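PDB 4GM6: PfkB family carbohydrate kinase from Listeria grayi DSM 20601, which probably phosphorylates a sugar or sugar acid with ATP, as a carbohydrate kinase of the PfkB family. Local coordinates for residues A251-V256 and Q265-T270; T296-H301 and K314-A319. One frame throughout, in Å; residues are numbered along the deposited sequence.

Interaction 1. Residues A251-V256 and Q265-T270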
loop_
_atom_site.group_PDB
_atom_site.type_symbol
_atom_site.label_atom_id
_atom_site.label_comp_id
_atom_site.label_asym_id
_atom_site.label_seq_id
_atom_site.Cartn_x
_atom_site.Cartn_y
_atom_site.Cartn_z
ATOM N N ALA C 251 -8.909 -34.359 15.649
ATOM C CA ALA C 251 -7.738 -33.740 15.064
ATOM C C ALA C 251 -7.916 -33.700 13.562
ATOM O O ALA C 251 -8.856 -34.293 13.029
ATOM C CB ALA C 251 -6.486 -34.527 15.423
ATOM N N THR C 252 -7.019 -32.998 12.879
ATOM C CA THR C 252 -7.001 -33.062 11.427
ATOM C C THR C 252 -5.808 -33.886 10.979
ATOM O O THR C 252 -4.788 -33.933 11.649
ATOM C CB THR C 252 -6.914 -31.668 10.794
ATOM O OG1 THR C 252 -5.840 -30.949 11.397
ATOM C CG2 THR C 252 -8.198 -30.900 11.008
ATOM N N LYS C 253 -5.946 -34.578 9.863
ATOM C CA LYS C 253 -4.788 -35.199 9.264
ATOM C C LYS C 253 -4.365 -34.276 8.131
ATOM O O LYS C 253 -5.122 -34.052 7.185
ATOM C CB LYS C 253 -5.100 -36.602 8.744
ATOM C CG LYS C 253 -3.895 -37.275 8.109
ATOM C CD LYS C 253 -4.235 -38.644 7.539
ATOM C CE LYS C 253 -3.162 -39.091 6.558
ATOM N NZ LYS C 253 -3.442 -40.437 5.985
ATOM N N ARG C 254 -3.164 -33.727 8.253
ATOM C CA ARG C 254 -2.656 -32.759 7.307
ATOM C C ARG C 254 -1.539 -33.378 6.480
ATOM O O ARG C 254 -0.544 -33.868 7.014
ATOM C CB ARG C 254 -2.143 -31.520 8.049
ATOM C CG ARG C 254 -1.798 -30.354 7.138
ATOM C CD ARG C 254 -1.187 -29.220 7.932
ATOM N NE ARG C 254 -2.148 -28.616 8.851
ATOM C CZ ARG C 254 -2.972 -27.628 8.532
ATOM N NH1 ARG C 254 -2.959 -27.114 7.297
ATOM N NH2 ARG C 254 -3.803 -27.148 9.454
ATOM N N THR C 255 -1.712 -33.370 5.169
ATOM C CA THR C 255 -0.666 -33.844 4.288
ATOM C C THR C 255 -0.033 -32.630 3.631
ATOM O O THR C 255 -0.631 -32.001 2.763
ATOM C CB THR C 255 -1.232 -34.784 3.227
ATOM O OG1 THR C 255 -2.092 -35.733 3.869
ATOM C CG2 THR C 255 -0.113 -35.521 2.502
ATOM N N VAL C 256 1.170 -32.292 4.067
ATOM C CA VAL C 256 1.874 -31.133 3.536
ATOM C C VAL C 256 2.596 -31.496 2.243
ATOM O O VAL C 256 3.565 -32.251 2.256
ATOM C CB VAL C 256 2.868 -30.600 4.571
ATOM C CG1 VAL C 256 3.499 -29.306 4.092
ATOM C CG2 VAL C 256 2.161 -30.383 5.900
ATOM N N GLN C 265 -8.047 -33.431 6.305
ATOM C CA GLN C 265 -9.128 -34.366 6.536
ATOM C C GLN C 265 -9.339 -34.402 8.041
ATOM O O GLN C 265 -8.382 -34.538 8.807
ATOM C CB GLN C 265 -8.753 -35.751 6.009
ATOM C CG GLN C 265 -9.782 -36.840 6.300
ATOM C CD GLN C 265 -9.467 -38.143 5.592
ATOM O OE1 GLN C 265 -8.356 -38.661 5.683
ATOM N NE2 GLN C 265 -10.455 -38.688 4.889
ATOM N N GLY C 266 -10.576 -34.228 8.478
ATOM C CA GLY C 266 -10.847 -34.227 9.915
ATOM C C GLY C 266 -11.077 -35.645 10.404
ATOM O O GLY C 266 -11.621 -36.473 9.670
ATOM N N HIS C 267 -10.632 -35.918 11.633
ATOM C CA HIS C 267 -10.914 -37.162 12.335
ATOM C C HIS C 267 -11.630 -36.826 13.646
ATOM O O HIS C 267 -11.316 -35.837 14.331
ATOM C CB HIS C 267 -9.631 -37.932 12.672
ATOM C CG HIS C 267 -8.906 -38.501 11.479
ATOM N ND1 HIS C 267 -7.575 -38.867 11.518
ATOM C CD2 HIS C 267 -9.316 -38.743 10.204
ATOM C CE1 HIS C 267 -7.198 -39.309 10.317
ATOM N NE2 HIS C 267 -8.235 -39.241 9.499
ATOM N N LEU C 268 -12.604 -37.650 13.986
ATOM C CA LEU C 268 -13.264 -37.557 15.277
ATOM C C LEU C 268 -13.581 -38.972 15.776
ATOM O O LEU C 268 -14.327 -39.712 15.133
ATOM C CB LEU C 268 -14.526 -36.694 15.169
ATOM C CG LEU C 268 -15.340 -36.459 16.448
ATOM C CD1 LEU C 268 -14.445 -35.980 17.587
ATOM C CD2 LEU C 268 -16.443 -35.450 16.177
ATOM N N TRP C 269 -12.988 -39.335 16.921
ATOM C CA TRP C 269 -13.089 -40.688 17.473
ATOM C C TRP C 269 -13.929 -40.654 18.737
ATOM O O TRP C 269 -13.669 -39.874 19.663
ATOM C CB TRP C 269 -11.685 -41.236 17.777
ATOM C CG TRP C 269 -11.648 -42.676 18.220
ATOM C CD1 TRP C 269 -11.276 -43.759 17.465
ATOM C CD2 TRP C 269 -11.990 -43.192 19.519
ATOM N NE1 TRP C 269 -11.373 -44.914 18.208
ATOM C CE2 TRP C 269 -11.807 -44.597 19.472
ATOM C CE3 TRP C 269 -12.439 -42.608 20.711
ATOM C CZ2 TRP C 269 -12.052 -45.425 20.577
ATOM C CZ3 TRP C 269 -12.677 -43.438 21.814
ATOM C CH2 TRP C 269 -12.485 -44.827 21.733
ATOM N N THR C 270 -14.941 -41.522 18.798
ATOM C CA THR C 270 -15.787 -41.578 19.967
ATOM C C THR C 270 -16.508 -42.920 20.072
ATOM O O THR C 270 -17.063 -43.419 19.083
ATOM C CB THR C 270 -16.791 -40.412 20.024
ATOM O OG1 THR C 270 -17.313 -40.285 21.371
ATOM C CG2 THR C 270 -17.923 -40.614 19.035
#
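His267 O takes two donors: Ala251 N, 3.1 Å away across the contact, and the hydroxyl of Tyr295. The amide reaches this carbonyl from a position tilted 27° out of the carbonyl plane. The return bond is shorter and straighter, with His267 N 2.8 Å from Ala251 O and the donor nearly along the C=O axis. A second pair of bonds follows at Lys253 and Gln265. Lys253 N lies 2.7 Å from Gln265 O, while Gln265 N meets Lys253 O at 3.1 Å with an N-H...O angle of only 141°. Between these two hydrogen-bonded pairs sits the non-hydrogen-bonded pair Thr252 and Gly266, its CA atoms 4.3 Å apart, and here Thr252 CA also makes a C-H...O contact with Gln265 O.

This is the ladder of a beta hairpin, strands 248-256 and 261-270, near one border of the large mixed sheet of the ribokinase-like fold. Strand 273-282 carries the sheet on beyond 261-270.

On the face with Ala251 and Gln265, Lys253 and His267 meet along a diagonal of the ladder. The His267 ring turns to the side of its own backbone N (chi1 -69°), and this places CE1 3.8 Å from Lys253 CB in an oblique approach. The lysine chain runs extended past the ring and carries NZ to 6.1 Å from His267 NE2. Gln265, also extended, sends NE2 to Ser277 O on the next strand. Helix 235-242 covers the Ala251 end of this face through Tyr236, with Tyr235 against His267.

Interaction 2. Residues T296-H301 and K314-A319; sequences TAAVLH and KFATAA
Ala298 CB presses against the backbone of the facing helix, 3.2 Å from Ala316 CA and 3.3 Å from Ala316 CB. Both separations are shorter than usual van der Waals contact between carbons, and they mark the point where the helices come nearest. With alanines at the point of closest approach, the axes of 296-301 and 314-319 come to within 7.9 Å and run almost antiparallel, at 156°. Ala319 CB, one turn on from Ala316, closes on the same Ala298 methyl at 3.8 Å. On another flank Val299 CG2, swung beside its backbone N with CG1 anti to it (chi1 166°), reaches Ala316 CB at 3.5 Å.

The packing is looser around Phe315 and His301. Their rings have centroids 5.6 Å apart and planes inclined at 44°, which makes neither a stack nor an edge-to-face pair. The nearest atoms are His301 CD2 and Phe315 CE1, at 3.8 Å. Phe315 also sets CD1 obliquely against the Ala298 methyl. No hydrogen bond joins the two segments. His301 ND1 is hydrogen-bonded to His71 NE2, and Trp307 packs edge-to-face with Phe315 and also meets the ring of His301. Even this looser flank is buried, not open to solvent.

Helix 335-344 lies over the aromatic flank, with Ile338 against Phe315 and Glu335 touching the side chains of both His301 and Phe315. From other directions helix 291-304 is backed by Tyr250 of strand 248-256, against Thr296 and Val299, by helix 58-68 at Thr296 and Ala297, and by His155 of strand 153-157 at Thr296 and Leu300.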
loop_
_atom_site.group_PDB
_atom_site.type_symbol
_atom_site.label_atom_id
_atom_site.label_comp_id
_atom_site.label_asym_id
_atom_site.label_seq_id
_atom_site.Cartn_x
_atom_site.Cartn_y
_atom_site.Cartn_z
ATOM N N THR C 296 -10.973 -26.854 16.010
ATOM C CA THR C 296 -11.323 -27.107 17.416
ATOM C C THR C 296 -12.661 -26.464 17.763
ATOM O O THR C 296 -13.515 -27.090 18.387
ATOM C CB THR C 296 -10.228 -26.604 18.393
ATOM O OG1 THR C 296 -9.058 -27.418 18.242
ATOM C CG2 THR C 296 -10.715 -26.681 19.864
ATOM N N ALA C 297 -12.838 -25.208 17.367
ATOM C CA ALA C 297 -14.067 -24.489 17.698
ATOM C C ALA C 297 -15.263 -25.119 17.000
ATOM O O ALA C 297 -16.363 -25.202 17.565
ATOM C CB ALA C 297 -13.950 -23.019 17.322
ATOM N N ALA C 298 -15.055 -25.576 15.770
ATOM C CA ALA C 298 -16.166 -26.165 15.014
ATOM C C ALA C 298 -16.592 -27.489 15.648
ATOM O O ALA C 298 -17.781 -27.791 15.740
ATOM C CB ALA C 298 -15.785 -26.366 13.559
ATOM N N VAL C 299 -15.616 -28.275 16.094
ATOM C CA VAL C 299 -15.923 -29.557 16.698
ATOM C C VAL C 299 -16.716 -29.322 17.968
ATOM O O VAL C 299 -17.734 -29.974 18.191
ATOM C CB VAL C 299 -14.669 -30.384 17.031
ATOM C CG1 VAL C 299 -15.042 -31.545 17.965
ATOM C CG2 VAL C 299 -14.018 -30.895 15.755
ATOM N N LEU C 300 -16.247 -28.388 18.793
ATOM C CA LEU C 300 -16.934 -28.068 20.043
ATOM C C LEU C 300 -18.360 -27.607 19.729
ATOM O O LEU C 300 -19.306 -28.014 20.383
ATOM C CB LEU C 300 -16.157 -27.024 20.877
ATOM C CG LEU C 300 -14.854 -27.481 21.573
ATOM C CD1 LEU C 300 -14.063 -26.329 22.195
ATOM C CD2 LEU C 300 -15.098 -28.555 22.633
ATOM N N HIS C 301 -18.524 -26.781 18.704
ATOM C CA HIS C 301 -19.872 -26.348 18.323
ATOM C C HIS C 301 -20.774 -27.556 18.088
ATOM O O HIS C 301 -21.908 -27.592 18.556
ATOM C CB HIS C 301 -19.838 -25.429 17.086
ATOM C CG HIS C 301 -21.198 -25.076 16.554
ATOM N ND1 HIS C 301 -22.109 -24.330 17.272
ATOM C CD2 HIS C 301 -21.797 -25.362 15.373
ATOM C CE1 HIS C 301 -23.209 -24.172 16.557
ATOM N NE2 HIS C 301 -23.046 -24.787 15.399
ATOM N N LYS C 314 -17.775 -33.331 9.712
ATOM C CA LYS C 314 -17.882 -32.777 8.372
ATOM C C LYS C 314 -17.907 -31.262 8.422
ATOM O O LYS C 314 -17.228 -30.585 7.642
ATOM C CB LYS C 314 -19.122 -33.302 7.648
ATOM C CG LYS C 314 -19.153 -32.880 6.185
ATOM C CD LYS C 314 -20.133 -33.729 5.380
ATOM C CE LYS C 314 -21.576 -33.363 5.680
ATOM N NZ LYS C 314 -22.514 -34.043 4.738
ATOM N N PHE C 315 -18.690 -30.737 9.354
ATOM C CA PHE C 315 -18.808 -29.302 9.533
ATOM C C PHE C 315 -17.468 -28.692 9.925
ATOM O O PHE C 315 -17.042 -27.667 9.361
ATOM C CB PHE C 315 -19.854 -29.017 10.614
ATOM C CG PHE C 315 -20.038 -27.552 10.913
ATOM C CD1 PHE C 315 -19.392 -26.965 11.986
ATOM C CD2 PHE C 315 -20.872 -26.770 10.131
ATOM C CE1 PHE C 315 -19.561 -25.622 12.270
ATOM C CE2 PHE C 315 -21.056 -25.430 10.414
ATOM C CZ PHE C 315 -20.395 -24.856 11.485
ATOM N N ALA C 316 -16.801 -29.318 10.893
ATOM C CA ALA C 316 -15.564 -28.773 11.446
ATOM C C ALA C 316 -14.424 -28.792 10.437
ATOM O O ALA C 316 -13.639 -27.855 10.376
ATOM C CB ALA C 316 -15.157 -29.506 12.710
ATOM N N THR C 317 -14.317 -29.862 9.653
ATOM C CA THR C 317 -13.285 -29.895 8.628
ATOM C C THR C 317 -13.527 -28.803 7.579
ATOM O O THR C 317 -12.580 -28.198 7.080
ATOM C CB THR C 317 -13.181 -31.275 7.958
ATOM O OG1 THR C 317 -13.065 -32.282 8.974
ATOM C CG2 THR C 317 -11.961 -31.325 7.048
ATOM N N ALA C 318 -14.792 -28.543 7.256
ATOM C CA ALA C 318 -15.132 -27.475 6.323
ATOM C C ALA C 318 -14.755 -26.114 6.891
ATOM O O ALA C 318 -14.229 -25.249 6.185
ATOM C CB ALA C 318 -16.611 -27.519 5.983
ATOM N N ALA C 319 -15.010 -25.919 8.177
ATOM C CA ALA C 319 -14.689 -24.646 8.819
ATOM C C ALA C 319 -13.197 -24.386 8.769
ATOM O O ALA C 319 -12.744 -23.272 8.489
ATOM C CB ALA C 319 -15.151 -24.666 10.275
#

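Overall arrangement
The hairpin of interaction 1 and the helix pair of interaction 2 follow one another along the chain, with centres 11 Å apart, and pack as a sheet with its covering helices. They touch where Gly266 CA lies 3.1 Å from Thr317 OG1; this hydroxyl bonds Val313 O within its own helix and Ser277 OG only weakly. Tyr295 adds a polar link from helix 291-304 to the hairpin, and Arg254 of the hairpin bonds His324, just past helix 309-323. Helix 291-304 starts in the glycine-rich GGGD sequence, which in PfkB relatives forms an anion hole and supplies the catalytic aspartate, so segment 296-301 probably continues the helix that leads away from the phosphoryl-transfer site.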